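PDB 3GWZ: mitomycin biosynthesis 6-O-methyltransferase from Streptomyces lavendulae, which methylates the 6-hydroxyl group of 6-demethylmitomycins A and B with S-adenosyl-L-methionine, forming the quinone methoxy group of mitomycins A and B. Local coordinates for residues Val220-Pro225 against Thr246-Ala251; Ala196-Ser201 against Arg302-Asp307. One frame throughout, in Å; residues are numbered along the deposited sequence.

Contact 1 of 2, residues Val220-Pro225 against Thr246-Ala251; sequences VLDAFP and TGRGLA
Leu221 and Leu250 are the closest backbone neighbours here, their CA atoms 7.9 Å apart, where the last turn of helix 215-223 faces the C-terminal end of helix 235-247 in the Rossmann-like methyltransferase domain. The second helix closes in a Schellman motif: Gly249, at positive phi, is the C-prime residue, with Gly249 N bonded to Thr246 O and Leu250 N to Leu245 O. The chain turns there, and the two residues flanking the glycine, Arg248 and Leu250, both direct their side chains at the neighbouring helix.

Leu250 supplies the apolar half. Its CD2 methyl lies 4.0 Å from CB of Leu221, while its CD1 comes to 3.7 Å from Asp222 OD1, so one branched end touches both a hydrocarbon and a carboxylate oxygen. Ala218, one turn before Asp222 on helix 215-223, is also touched by Leu250 and by Arg248.

The polar half is a salt bridge. The Arg248 chain bends at chi3 (65°), and the two side chains cross at about a right angle, bringing the guanidinium edge to the carboxylate. NH2 of Arg248 donates to OD2 of Asp222 over 3.2 Å with an N-H...O angle of 161°; the oxygen sits at the guanidinium edge and is met nearly head-on, although the two planes are tilted 40° apart. A water reinforces the pair, accepting from Arg248 NE and donating to the same OD2. The Arg248 side chain also packs on Arg72 of the second subunit, which places this helix end beside another copy of the protein. A second water lies 2.6 Å from Asp222 OD1 and 3.0 Å from Arg248 O, linking the other carboxylate oxygen to the backbone just before Gly249.

Contact 2 of 2, residues Ala196-Ser201 against Arg302-Asp307; sequences AAYDFS and RLLVID
The Rossmann-like sheet of this class I methyltransferase is covered here by the chain that leaves helix 173-197 on its way to strand 205-209, and the contact is a buried aromatic-aliphatic cluster laid on strand 302-308. Leu304 points from the strand into the cluster and is its centre: Tyr198 meets both of its methyl groups and Phe200 the CD1 methyl.

The CD1 methyl of Leu304 stands over the face of the Tyr198 ring, 3.8 Å from its centroid and only 8° off the ring normal, a CH-pi contact with the carbon almost exactly above the centre. Its CD2 methyl lies over the hydroxyl-bearing side of the same face, 3.6 Å from CE1 of Tyr198. With chi1 at -171°, Tyr198 swings its ring away from the backbone N and across to the strand. Phe200 meets the leucine obliquely, its CZ 3.8 Å from Leu304 CD1, so that methyl sits in the corner the two rings form. The rings touch each other as well: CD2 of Tyr198 lies 3.4 Å above the plane of the Phe200 ring, over its centre, with the tyrosine presenting its edge.

At the hydroxyl, Tyr198 OH passes 4.1 Å from CB of Arg302, a contact with the aliphatic base of that side chain, whose guanidinium leads elsewhere. The hydroxyl is hydrogen-bonded to Glu365 OE2 on the adjacent strand 361-368, which gives the buried tyrosine's polar atom a partner. Beyond the rings the connection is shaped by an Asx turn. Asp199 OD1 accepts from Ser201 N at 3.0 Å and also from Ser201 OG, both donors approaching from the same face of the carboxylate.

How the contacts relate
From the N terminus the chain first passes 196-201, at the end of helix 173-197, and its pairing with 302-307 closes the longer loop, with 100 residues between. Contact 1 is nested inside that loop and closes a shorter one of 20 residues, which takes in strand 228-233 and joins two helix ends near the second subunit. Contact 2 instead ties the linker before 205-209, the first strand of the mixed sheet along the chain, to the sheet itself. Their centres are about 17 Å apart, yet they touch: Phe224 CZ reaches 3.4 Å from Phe200 N, the two rings meet edge-to-face, and Val220 CG1 packs on Phe200 CG.

Contact 1 of 2, residues Val220-Pro225 against Thr246-Ala251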
ATOM      1  N   VAL A 220     -16.199  -6.145  20.853  1.00 14.13           N
ATOM      2  CA  VAL A 220     -16.859  -6.665  22.044  1.00 16.51           C
ATOM      3  C   VAL A 220     -17.063  -8.186  21.962  1.00 19.82           C
ATOM      4  O   VAL A 220     -16.830  -8.897  22.939  1.00 18.05           O
ATOM      5  CB  VAL A 220     -18.197  -5.931  22.328  1.00 19.86           C
ATOM      6  CG1 VAL A 220     -18.926  -6.562  23.508  1.00 17.61           C
ATOM      7  CG2 VAL A 220     -17.935  -4.465  22.610  1.00 16.61           C
ATOM      8  N   LEU A 221     -17.473  -8.683  20.799  1.00 17.04           N
ATOM      9  CA  LEU A 221     -17.644 -10.118  20.619  1.00 16.98           C
ATOM     10  C   LEU A 221     -16.308 -10.846  20.763  1.00 21.07           C
ATOM     11  O   LEU A 221     -16.224 -11.865  21.447  1.00 21.01           O
ATOM     12  CB  LEU A 221     -18.292 -10.445  19.273  1.00 14.64           C
ATOM     13  CG  LEU A 221     -19.737  -9.966  19.091  1.00 18.35           C
ATOM     14  CD1 LEU A 221     -20.190 -10.212  17.675  1.00 20.32           C
ATOM     15  CD2 LEU A 221     -20.688 -10.641  20.093  1.00 18.78           C
ATOM     16  N   ASP A 222     -15.264 -10.322  20.129  1.00 17.02           N
ATOM     17  CA  ASP A 222     -13.945 -10.935  20.245  1.00 20.40           C
ATOM     18  C   ASP A 222     -13.527 -11.029  21.710  1.00 24.84           C
ATOM     19  O   ASP A 222     -12.979 -12.042  22.145  1.00 24.08           O
ATOM     20  CB  ASP A 222     -12.896 -10.145  19.454  1.00 22.60           C
ATOM     21  CG  ASP A 222     -12.966 -10.405  17.962  1.00 24.80           C
ATOM     22  OD1 ASP A 222     -13.555 -11.429  17.558  1.00 26.13           O
ATOM     23  OD2 ASP A 222     -12.433  -9.580  17.191  1.00 27.51           O
ATOM     24  N   ALA A 223     -13.806  -9.976  22.471  1.00 18.43           N
ATOM     25  CA  ALA A 223     -13.327  -9.872  23.845  1.00 19.43           C
ATOM     26  C   ALA A 223     -14.148 -10.687  24.830  1.00 24.88           C
ATOM     27  O   ALA A 223     -13.677 -11.004  25.923  1.00 20.63           O
ATOM     28  CB  ALA A 223     -13.289  -8.416  24.284  1.00 22.03           C
ATOM     29  N   PHE A 224     -15.382 -11.000  24.455  1.00 21.57           N
ATOM     30  CA  PHE A 224     -16.298 -11.717  25.338  1.00 22.81           C
ATOM     31  C   PHE A 224     -16.942 -12.881  24.605  1.00 23.44           C
ATOM     32  O   PHE A 224     -18.059 -12.769  24.106  1.00 23.82           O
ATOM     33  CB  PHE A 224     -17.358 -10.768  25.907  1.00 23.29           C
ATOM     34  CG  PHE A 224     -16.789  -9.726  26.820  1.00 21.27           C
ATOM     35  CD1 PHE A 224     -16.662  -9.973  28.181  1.00 22.70           C
ATOM     36  CD2 PHE A 224     -16.333  -8.518  26.314  1.00 18.71           C
ATOM     37  CE1 PHE A 224     -16.116  -9.025  29.025  1.00 26.49           C
ATOM     38  CE2 PHE A 224     -15.780  -7.559  27.156  1.00 24.36           C
ATOM     39  CZ  PHE A 224     -15.671  -7.811  28.513  1.00 27.41           C
ATOM     40  N   PRO A 225     -16.226 -14.017  24.550  1.00 27.04           N
ATOM     41  CA  PRO A 225     -16.562 -15.204  23.752  1.00 26.57           C
ATOM     42  C   PRO A 225     -17.962 -15.786  23.966  1.00 25.96           C
ATOM     43  O   PRO A 225     -18.481 -16.415  23.047  1.00 30.83           O
ATOM     44  CB  PRO A 225     -15.495 -16.224  24.173  1.00 27.80           C
ATOM     45  CG  PRO A 225     -14.349 -15.399  24.647  1.00 36.87           C
ATOM     46  CD  PRO A 225     -14.960 -14.185  25.288  1.00 26.56           C
ATOM     47  N   THR A 246     -18.457 -10.920   8.882  1.00 13.79           N
ATOM     48  CA  THR A 246     -18.282 -12.252   8.311  1.00 17.81           C
ATOM     49  C   THR A 246     -16.804 -12.567   8.069  1.00 19.80           C
ATOM     50  O   THR A 246     -16.326 -13.652   8.416  1.00 18.06           O
ATOM     51  CB  THR A 246     -19.071 -12.394   7.011  1.00 20.58           C
ATOM     52  OG1 THR A 246     -20.463 -12.190   7.289  1.00 19.51           O
ATOM     53  CG2 THR A 246     -18.865 -13.779   6.403  1.00 17.18           C
ATOM     54  N   GLY A 247     -16.083 -11.612   7.485  1.00 17.18           N
ATOM     55  CA  GLY A 247     -14.670 -11.796   7.184  1.00 15.22           C
ATOM     56  C   GLY A 247     -13.792 -11.859   8.418  1.00 19.35           C
ATOM     57  O   GLY A 247     -12.632 -12.284   8.349  1.00 15.09           O
ATOM     58  N   ARG A 248     -14.332 -11.422   9.554  1.00 16.61           N
ATOM     59  CA  ARG A 248     -13.622 -11.559  10.819  1.00 14.09           C
ATOM     60  C   ARG A 248     -14.080 -12.809  11.588  1.00 16.16           C
ATOM     61  O   ARG A 248     -13.741 -12.995  12.752  1.00 17.37           O
ATOM     62  CB  ARG A 248     -13.729 -10.280  11.657  1.00 18.66           C
ATOM     63  CG  ARG A 248     -12.714  -9.210  11.206  1.00 17.66           C
ATOM     64  CD  ARG A 248     -12.934  -7.862  11.857  1.00 19.86           C
ATOM     65  NE  ARG A 248     -12.715  -7.897  13.304  1.00 20.85           N
ATOM     66  CZ  ARG A 248     -12.759  -6.824  14.085  1.00 22.93           C
ATOM     67  NH1 ARG A 248     -13.001  -5.635  13.549  1.00 21.67           N
ATOM     68  NH2 ARG A 248     -12.555  -6.934  15.397  1.00 20.12           N
ATOM     69  N   GLY A 249     -14.838 -13.666  10.916  1.00 13.95           N
ATOM     70  CA  GLY A 249     -15.241 -14.942  11.490  1.00 18.28           C
ATOM     71  C   GLY A 249     -16.316 -14.834  12.556  1.00 22.14           C
ATOM     72  O   GLY A 249     -16.384 -15.662  13.470  1.00 20.39           O
ATOM     73  N   LEU A 250     -17.166 -13.816  12.450  1.00 17.79           N
ATOM     74  CA  LEU A 250     -18.145 -13.569  13.508  1.00 19.42           C
ATOM     75  C   LEU A 250     -19.602 -13.681  13.048  1.00 20.39           C
ATOM     76  O   LEU A 250     -20.519 -13.377  13.814  1.00 21.10           O
ATOM     77  CB  LEU A 250     -17.898 -12.203  14.153  1.00 14.80           C
ATOM     78  CG  LEU A 250     -16.666 -12.092  15.054  1.00 20.29           C
ATOM     79  CD1 LEU A 250     -16.354 -10.628  15.344  1.00 18.84           C
ATOM     80  CD2 LEU A 250     -16.893 -12.860  16.349  1.00 20.14           C
ATOM     81  N   ALA A 251     -19.810 -14.137  11.815  1.00 19.94           N
ATOM     82  CA  ALA A 251     -21.157 -14.239  11.254  1.00 21.37           C
ATOM     83  C   ALA A 251     -22.074 -15.165  12.048  1.00 21.59           C
ATOM     84  O   ALA A 251     -23.282 -14.945  12.097  1.00 20.86           O
ATOM     85  CB  ALA A 251     -21.107 -14.669   9.793  1.00 22.15           C
TER
HETATM   86  O   HOH W   1     -13.231 -13.240  15.663  1.00 25.07           O
HETATM   87  O   HOH W   2     -11.523  -9.930  14.765  1.00 27.91           O

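Contact 2 of 2, residues Ala196-Ser201 against Arg302-Asp307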
ATOM      1  N   ALA A 196     -12.545  -2.846  26.431  1.00 24.46           N
ATOM      2  CA  ALA A 196     -11.624  -2.970  27.549  1.00 30.36           C
ATOM      3  C   ALA A 196     -12.124  -2.196  28.764  1.00 33.30           C
ATOM      4  O   ALA A 196     -11.690  -2.447  29.886  1.00 32.45           O
ATOM      5  CB  ALA A 196     -10.234  -2.491  27.141  1.00 26.37           C
ATOM      6  N   ALA A 197     -13.041  -1.261  28.536  1.00 28.51           N
ATOM      7  CA  ALA A 197     -13.481  -0.355  29.597  1.00 30.24           C
ATOM      8  C   ALA A 197     -14.786  -0.774  30.266  1.00 27.78           C
ATOM      9  O   ALA A 197     -15.164  -0.224  31.300  1.00 36.15           O
ATOM     10  CB  ALA A 197     -13.595   1.073  29.066  1.00 29.76           C
ATOM     11  N   TYR A 198     -15.476  -1.744  29.685  1.00 27.67           N
ATOM     12  CA  TYR A 198     -16.752  -2.174  30.236  1.00 25.03           C
ATOM     13  C   TYR A 198     -16.801  -3.686  30.363  1.00 29.93           C
ATOM     14  O   TYR A 198     -16.484  -4.410  29.417  1.00 26.20           O
ATOM     15  CB  TYR A 198     -17.921  -1.689  29.367  1.00 21.67           C
ATOM     16  CG  TYR A 198     -19.278  -1.916  29.996  1.00 22.51           C
ATOM     17  CD1 TYR A 198     -19.825  -0.978  30.866  1.00 19.92           C
ATOM     18  CD2 TYR A 198     -20.012  -3.060  29.717  1.00 21.90           C
ATOM     19  CE1 TYR A 198     -21.057  -1.178  31.448  1.00 26.13           C
ATOM     20  CE2 TYR A 198     -21.240  -3.272  30.290  1.00 19.29           C
ATOM     21  CZ  TYR A 198     -21.764  -2.326  31.159  1.00 26.80           C
ATOM     22  OH  TYR A 198     -23.000  -2.526  31.732  1.00 23.94           O
ATOM     23  N   ASP A 199     -17.213  -4.154  31.537  1.00 30.71           N
ATOM     24  CA  ASP A 199     -17.305  -5.582  31.807  1.00 33.20           C
ATOM     25  C   ASP A 199     -18.599  -6.180  31.259  1.00 23.61           C
ATOM     26  O   ASP A 199     -19.651  -6.080  31.885  1.00 27.27           O
ATOM     27  CB  ASP A 199     -17.205  -5.832  33.313  1.00 31.64           C
ATOM     28  CG  ASP A 199     -17.010  -7.300  33.650  1.00 39.69           C
ATOM     29  OD1 ASP A 199     -17.158  -8.148  32.742  1.00 36.41           O
ATOM     30  OD2 ASP A 199     -16.709  -7.604  34.827  1.00 46.51           O
ATOM     31  N   PHE A 200     -18.508  -6.814  30.093  1.00 24.89           N
ATOM     32  CA  PHE A 200     -19.673  -7.415  29.443  1.00 22.87           C
ATOM     33  C   PHE A 200     -19.878  -8.872  29.861  1.00 27.22           C
ATOM     34  O   PHE A 200     -20.733  -9.557  29.297  1.00 25.60           O
ATOM     35  CB  PHE A 200     -19.519  -7.384  27.913  1.00 23.55           C
ATOM     36  CG  PHE A 200     -19.548  -5.995  27.307  1.00 18.27           C
ATOM     37  CD1 PHE A 200     -20.741  -5.439  26.879  1.00 20.50           C
ATOM     38  CD2 PHE A 200     -18.381  -5.272  27.142  1.00 16.26           C
ATOM     39  CE1 PHE A 200     -20.778  -4.166  26.317  1.00 21.08           C
ATOM     40  CE2 PHE A 200     -18.405  -4.005  26.578  1.00 20.03           C
ATOM     41  CZ  PHE A 200     -19.613  -3.455  26.166  1.00 18.75           C
ATOM     42  N   SER A 201     -19.089  -9.354  30.823  1.00 27.16           N
ATOM     43  CA  SER A 201     -19.067 -10.791  31.138  1.00 28.76           C
ATOM     44  C   SER A 201     -20.412 -11.358  31.601  1.00 29.78           C
ATOM     45  O   SER A 201     -20.648 -12.565  31.521  1.00 34.56           O
ATOM     46  CB  SER A 201     -17.983 -11.109  32.172  1.00 30.61           C
ATOM     47  OG  SER A 201     -18.268 -10.471  33.405  1.00 33.36           O
ATOM     48  N   ARG A 302     -29.156  -3.219  30.364  1.00 21.34           N
ATOM     49  CA  ARG A 302     -28.397  -1.984  30.451  1.00 19.31           C
ATOM     50  C   ARG A 302     -28.253  -1.346  29.070  1.00 21.69           C
ATOM     51  O   ARG A 302     -28.160  -2.047  28.061  1.00 16.31           O
ATOM     52  CB  ARG A 302     -27.020  -2.232  31.081  1.00 26.43           C
ATOM     53  CG  ARG A 302     -27.061  -2.580  32.573  1.00 28.20           C
ATOM     54  CD  ARG A 302     -27.716  -1.462  33.372  1.00 32.17           C
ATOM     55  NE  ARG A 302     -27.673  -1.695  34.815  1.00 37.44           N
ATOM     56  CZ  ARG A 302     -28.681  -2.184  35.530  1.00 37.84           C
ATOM     57  NH1 ARG A 302     -29.826  -2.512  34.942  1.00 28.09           N
ATOM     58  NH2 ARG A 302     -28.540  -2.351  36.840  1.00 39.48           N
ATOM     59  N   LEU A 303     -28.266  -0.017  29.031  1.00 18.48           N
ATOM     60  CA  LEU A 303     -28.011   0.720  27.800  1.00 17.02           C
ATOM     61  C   LEU A 303     -26.723   1.504  27.974  1.00 17.21           C
ATOM     62  O   LEU A 303     -26.541   2.179  28.995  1.00 15.41           O
ATOM     63  CB  LEU A 303     -29.158   1.686  27.498  1.00 15.13           C
ATOM     64  CG  LEU A 303     -28.895   2.757  26.431  1.00 17.70           C
ATOM     65  CD1 LEU A 303     -28.606   2.116  25.083  1.00 14.99           C
ATOM     66  CD2 LEU A 303     -30.091   3.698  26.319  1.00 17.72           C
ATOM     67  N   LEU A 304     -25.822   1.388  27.001  1.00 12.64           N
ATOM     68  CA  LEU A 304     -24.603   2.184  26.994  1.00 17.06           C
ATOM     69  C   LEU A 304     -24.678   3.246  25.906  1.00 18.61           C
ATOM     70  O   LEU A 304     -24.540   2.946  24.723  1.00 13.60           O
ATOM     71  CB  LEU A 304     -23.367   1.314  26.747  1.00 13.76           C
ATOM     72  CG  LEU A 304     -23.188   0.085  27.642  1.00 18.73           C
ATOM     73  CD1 LEU A 304     -21.854  -0.592  27.332  1.00 19.38           C
ATOM     74  CD2 LEU A 304     -23.279   0.468  29.117  1.00 18.20           C
ATOM     75  N   VAL A 305     -24.903   4.489  26.309  1.00 15.35           N
ATOM     76  CA  VAL A 305     -24.787   5.585  25.380  1.00 12.51           C
ATOM     77  C   VAL A 305     -23.307   5.958  25.322  1.00 16.65           C
ATOM     78  O   VAL A 305     -22.718   6.356  26.317  1.00 13.50           O
ATOM     79  CB  VAL A 305     -25.646   6.792  25.805  1.00 14.29           C
ATOM     80  CG1 VAL A 305     -25.289   8.006  24.948  1.00 16.56           C
ATOM     81  CG2 VAL A 305     -27.120   6.457  25.650  1.00 17.17           C
ATOM     82  N   ILE A 306     -22.699   5.785  24.156  1.00 14.64           N
ATOM     83  CA  ILE A 306     -21.273   6.032  24.007  1.00 13.28           C
ATOM     84  C   ILE A 306     -21.078   7.226  23.087  1.00 15.97           C
ATOM     85  O   ILE A 306     -21.317   7.143  21.885  1.00 14.98           O
ATOM     86  CB  ILE A 306     -20.560   4.779  23.463  1.00 11.38           C
ATOM     87  CG1 ILE A 306     -20.852   3.591  24.392  1.00 16.03           C
ATOM     88  CG2 ILE A 306     -19.058   5.019  23.334  1.00 11.90           C
ATOM     89  CD1 ILE A 306     -20.452   2.239  23.825  1.00 15.98           C
ATOM     90  N   ASP A 307     -20.686   8.358  23.651  1.00 16.15           N
ATOM     91  CA  ASP A 307     -20.611   9.557  22.824  1.00 16.35           C
ATOM     92  C   ASP A 307     -19.646  10.588  23.385  1.00 20.19           C
ATOM     93  O   ASP A 307     -19.046  10.390  24.447  1.00 16.78           O
ATOM     94  CB  ASP A 307     -22.010  10.161  22.607  1.00 14.92           C
ATOM     95  CG  ASP A 307     -22.307  10.440  21.131  1.00 21.22           C
ATOM     96  OD1 ASP A 307     -21.374  10.852  20.406  1.00 22.11           O
ATOM     97  OD2 ASP A 307     -23.468  10.246  20.693  1.00 18.63           O
TER